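Local coordinates for protein chorismate synthase (Aquifex aeolicus, PDB 1Q1L) that probably catalyses the FMNH2-dependent anti-1,4-elimination of phosphate from 5-enolpyruvylshikimate-3-phosphate to give chorismate, the branch point of aromatic amino acid biosynthesis, at residues A[168-173]-A[354-359]; A[214-219]-A[225-230]. All blocks are in the same frame, centred on the assembly; numbering follows the deposited sequence.

Contact 1. Residues A[168-173]-A[354-359]; sequences VSIGQK and VAVPAA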
# COMPACT_ATOMS: atom_id res chain seq x y z
N VAL A 168 16.83 30.64 -3.26
CA VAL A 168 17.79 31.27 -2.36
C VAL A 168 19.21 31.27 -2.93
O VAL A 168 20.10 31.93 -2.39
CB VAL A 168 17.81 30.58 -0.98
CG1 VAL A 168 16.43 30.67 -0.35
CG2 VAL A 168 18.24 29.14 -1.13
N SER A 169 19.41 30.54 -4.02
CA SER A 169 20.72 30.48 -4.65
C SER A 169 20.66 29.83 -6.03
O SER A 169 19.90 28.88 -6.25
CB SER A 169 21.71 29.70 -3.78
OG SER A 169 21.37 28.32 -3.72
N ILE A 170 21.44 30.37 -6.96
CA ILE A 170 21.54 29.85 -8.32
C ILE A 170 23.03 29.85 -8.61
O ILE A 170 23.66 30.90 -8.63
CB ILE A 170 20.85 30.77 -9.35
CG1 ILE A 170 19.35 30.82 -9.10
CG2 ILE A 170 21.12 30.26 -10.76
CD1 ILE A 170 18.60 31.68 -10.10
N GLY A 171 23.59 28.67 -8.83
CA GLY A 171 25.01 28.59 -9.09
C GLY A 171 25.73 29.00 -7.82
O GLY A 171 25.29 28.67 -6.72
N GLN A 172 26.84 29.73 -7.96
CA GLN A 172 27.59 30.17 -6.80
C GLN A 172 27.01 31.44 -6.18
O GLN A 172 27.39 31.82 -5.07
CB GLN A 172 29.06 30.42 -7.18
CG GLN A 172 29.90 29.16 -7.33
CD GLN A 172 30.02 28.37 -6.03
OE1 GLN A 172 29.90 28.93 -4.93
NE2 GLN A 172 30.28 27.07 -6.14
N LYS A 173 26.08 32.07 -6.88
CA LYS A 173 25.46 33.30 -6.39
C LYS A 173 24.25 33.03 -5.50
O LYS A 173 23.26 32.44 -5.93
CB LYS A 173 25.05 34.19 -7.56
CG LYS A 173 24.55 35.56 -7.12
CD LYS A 173 24.33 36.49 -8.30
CE LYS A 173 23.90 37.87 -7.81
NZ LYS A 173 24.87 38.41 -6.81
N VAL A 354 17.78 28.16 -16.94
CA VAL A 354 17.91 27.79 -15.53
C VAL A 354 16.61 27.15 -15.08
O VAL A 354 15.53 27.69 -15.32
CB VAL A 354 18.20 29.02 -14.65
CG1 VAL A 354 18.48 28.58 -13.22
CG2 VAL A 354 19.38 29.79 -15.21
N ALA A 355 16.70 26.01 -14.40
CA ALA A 355 15.50 25.29 -13.97
C ALA A 355 15.13 25.38 -12.50
O ALA A 355 14.05 24.92 -12.11
CB ALA A 355 15.61 23.83 -14.38
N VAL A 356 15.98 25.97 -11.67
CA VAL A 356 15.66 26.05 -10.24
C VAL A 356 14.32 26.74 -9.94
O VAL A 356 13.63 26.34 -9.01
CB VAL A 356 16.80 26.74 -9.43
CG1 VAL A 356 16.78 28.24 -9.65
CG2 VAL A 356 16.65 26.41 -7.95
N PRO A 357 13.94 27.76 -10.73
CA PRO A 357 12.67 28.43 -10.46
C PRO A 357 11.50 27.47 -10.64
O PRO A 357 10.58 27.43 -9.83
CB PRO A 357 12.64 29.56 -11.49
CG PRO A 357 14.09 29.85 -11.71
CD PRO A 357 14.67 28.47 -11.81
N ALA A 358 11.53 26.71 -11.73
CA ALA A 358 10.47 25.74 -11.99
C ALA A 358 10.48 24.69 -10.88
O ALA A 358 9.43 24.33 -10.35
CB ALA A 358 10.69 25.07 -13.34
N ALA A 359 11.67 24.23 -10.52
CA ALA A 359 11.81 23.22 -9.48
C ALA A 359 11.08 23.65 -8.22
O ALA A 359 10.30 22.88 -7.65
CB ALA A 359 13.28 22.97 -9.16
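Ile170 divides its side chain between two valines, one branch for each. Its CG1 lies 3.7 Å from Val356 CG1, and the extended tail brings Ile170 CD1 to 3.9 Å from the same methyl, so a single valine methyl meets two successive carbons of the longer arm. The shorter branch serves the other partner: Ile170 CG2 is 4.0 Å from Val354 CG1. Chi1 of -65° orients this fork, setting CG1 beside the backbone N and CG2 opposite it. Val356 answers with CG1 held between its own N and carbonyl carbon (chi1 76°), pointing back at the isoleucine. Both valine side chains meet it at a slant; the side-chain contacts are apolar, and no hydrogen bond crosses between the segments. In the beta-alpha-beta sandwich of chorismate synthase, this seats the start of helix 356-379 against the end of strand 162-170. The strand has a classic beta bulge, Val168 and Ser169 both facing Val230, and then reverses through a type II' turn from Ile170 to Lys173, where Ile170 N bonds to Lys173 O at 2.9 Å and the turn's own closing bond, Lys173 N to Ile170 O, is weak. Leu202 also packs on Ile170.

Contact 2. Residues A[214-219]-A[225-230]; sequences KTYIDE and ESLGGV
The backbones of helical 214-219 and of 225-230, a loop leading into a strand, come closest at Ile217 and Leu227, whose CA atoms are 8.0 Å apart, a spacing that leaves the meeting to side chains. Leu227 bridges it. Its CB is directed at the helix, and one methyl, CD2, does the touching: it sits 3.8 Å from Tyr216 CE2, at a slant to the ring. The same methyl lies more loosely by the next residue, 4.4 Å from Ile217 CA and 4.5 Å from Ile217 CG1, so its main partner is the tyrosine ring, with Ile217 a looser neighbour. The leucine torsions, chi1 at -105° and chi2 at 22°, lie away from staggered values. Tyr216 reaches the site because its CG is anti to the backbone N (chi1 169°), which extends the ring away from the helix backbone; its hydroxyl is hydrogen-bonded to Gln172 N, so the ring is tied at its far end as well as packed along CE2. No hydrogen bond joins the two segments. The helix keeps its own i to i+4 pattern, with Glu219 N to Thr215 O at 2.8 Å.

Helix 210-221 and strand 229-236 are consecutive in the chain, and the contact joins the last turns of the one to the approach of the other. Val220 of the same helix and Phe281 of a neighbouring subunit also pack on Leu227. Ser226 OG hydrogen-bonds to Ile326 O and Thr328 OG1, both in the predicted FMN-binding segment, while Gly228 pairs with Gly171 and Gly229 with Met323, placing the entry of strand 229-236 between strands 162-170 and 317-323.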
# COMPACT_ATOMS: atom_id res chain seq x y z
N LYS A 214 20.67 37.83 -13.55
CA LYS A 214 20.61 37.57 -14.99
C LYS A 214 21.99 37.75 -15.61
O LYS A 214 22.31 37.11 -16.61
CB LYS A 214 19.61 38.52 -15.66
CG LYS A 214 18.23 38.52 -15.01
CD LYS A 214 17.12 38.36 -16.04
CE LYS A 214 17.11 39.50 -17.05
NZ LYS A 214 16.04 39.31 -18.08
N THR A 215 22.80 38.62 -15.02
CA THR A 215 24.14 38.87 -15.52
C THR A 215 25.04 37.67 -15.24
O THR A 215 25.65 37.11 -16.15
CB THR A 215 24.75 40.13 -14.86
OG1 THR A 215 24.01 41.29 -15.25
CG2 THR A 215 26.21 40.30 -15.27
N TYR A 216 25.11 37.28 -13.97
CA TYR A 216 25.92 36.14 -13.57
C TYR A 216 25.59 34.93 -14.44
O TYR A 216 26.48 34.24 -14.94
CB TYR A 216 25.66 35.79 -12.11
CG TYR A 216 26.24 34.46 -11.68
CD1 TYR A 216 27.61 34.31 -11.47
CD2 TYR A 216 25.42 33.34 -11.49
CE1 TYR A 216 28.15 33.08 -11.07
CE2 TYR A 216 25.95 32.12 -11.10
CZ TYR A 216 27.31 31.99 -10.89
OH TYR A 216 27.84 30.79 -10.48
N ILE A 217 24.29 34.68 -14.61
CA ILE A 217 23.83 33.56 -15.40
C ILE A 217 24.40 33.58 -16.82
O ILE A 217 25.11 32.66 -17.21
CB ILE A 217 22.28 33.53 -15.45
CG1 ILE A 217 21.73 33.28 -14.05
CG2 ILE A 217 21.81 32.44 -16.41
CD1 ILE A 217 20.22 33.23 -13.96
N ASP A 218 24.08 34.63 -17.58
CA ASP A 218 24.58 34.75 -18.94
C ASP A 218 26.10 34.65 -18.93
O ASP A 218 26.71 34.08 -19.84
CB ASP A 218 24.16 36.08 -19.55
CG ASP A 218 22.65 36.24 -19.60
OD1 ASP A 218 21.97 35.34 -20.14
OD2 ASP A 218 22.14 37.27 -19.11
N GLU A 219 26.71 35.22 -17.90
CA GLU A 219 28.16 35.20 -17.74
C GLU A 219 28.66 33.76 -17.67
O GLU A 219 29.81 33.47 -18.00
CB GLU A 219 28.55 35.95 -16.46
CG GLU A 219 30.02 35.87 -16.09
CD GLU A 219 30.32 36.57 -14.77
OE1 GLU A 219 30.13 37.80 -14.68
OE2 GLU A 219 30.74 35.87 -13.81
N GLU A 225 28.16 26.35 -19.68
CA GLU A 225 28.02 25.75 -18.36
C GLU A 225 26.58 25.83 -17.86
O GLU A 225 25.90 26.83 -18.09
CB GLU A 225 28.96 26.44 -17.37
CG GLU A 225 30.43 26.15 -17.61
CD GLU A 225 30.84 24.78 -17.11
OE1 GLU A 225 30.09 23.80 -17.34
OE2 GLU A 225 31.92 24.67 -16.48
N SER A 226 26.14 24.78 -17.19
CA SER A 226 24.79 24.73 -16.64
C SER A 226 24.83 25.04 -15.15
O SER A 226 25.86 24.86 -14.50
CB SER A 226 24.17 23.35 -16.88
OG SER A 226 25.01 22.31 -16.40
N LEU A 227 23.71 25.51 -14.61
CA LEU A 227 23.64 25.88 -13.20
C LEU A 227 22.61 25.11 -12.37
O LEU A 227 21.58 24.68 -12.88
CB LEU A 227 23.35 27.37 -13.09
CG LEU A 227 24.47 28.34 -12.68
CD1 LEU A 227 25.84 27.76 -12.96
CD2 LEU A 227 24.25 29.65 -13.43
N GLY A 228 22.93 24.94 -11.09
CA GLY A 228 22.03 24.27 -10.18
C GLY A 228 21.45 25.34 -9.29
O GLY A 228 21.59 26.53 -9.58
N GLY A 229 20.79 24.95 -8.20
CA GLY A 229 20.22 25.94 -7.32
C GLY A 229 19.59 25.37 -6.07
O GLY A 229 19.45 24.15 -5.92
N VAL A 230 19.21 26.26 -5.16
CA VAL A 230 18.59 25.86 -3.91
C VAL A 230 17.37 26.72 -3.66
O VAL A 230 17.40 27.94 -3.90
CB VAL A 230 19.57 26.02 -2.73
CG1 VAL A 230 18.86 25.70 -1.43
CG2 VAL A 230 20.78 25.12 -2.92

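Contacts 1 and 2 have centres 7 Å apart and share a sheet in which strands 162-170 and 229-236 are antiparallel neighbours, paired directly by Val168 N to Val230 O at 2.8 Å. Contact 2 is nested in the chain loop that contact 1 closes. Both are largely buried and apolar, but contact 1 lies deeper, its centre 16 Å from that of the chain against 23 Å, and Tyr216 in contact 2 is partly exposed. Contact 1 sets the end of strand 162-170 against the start of helix 356-379 and the residues just before it; contact 2 sets the loop leading into strand 229-236 against helix 210-221. Ile217 packing on Val354 makes their packing continuous.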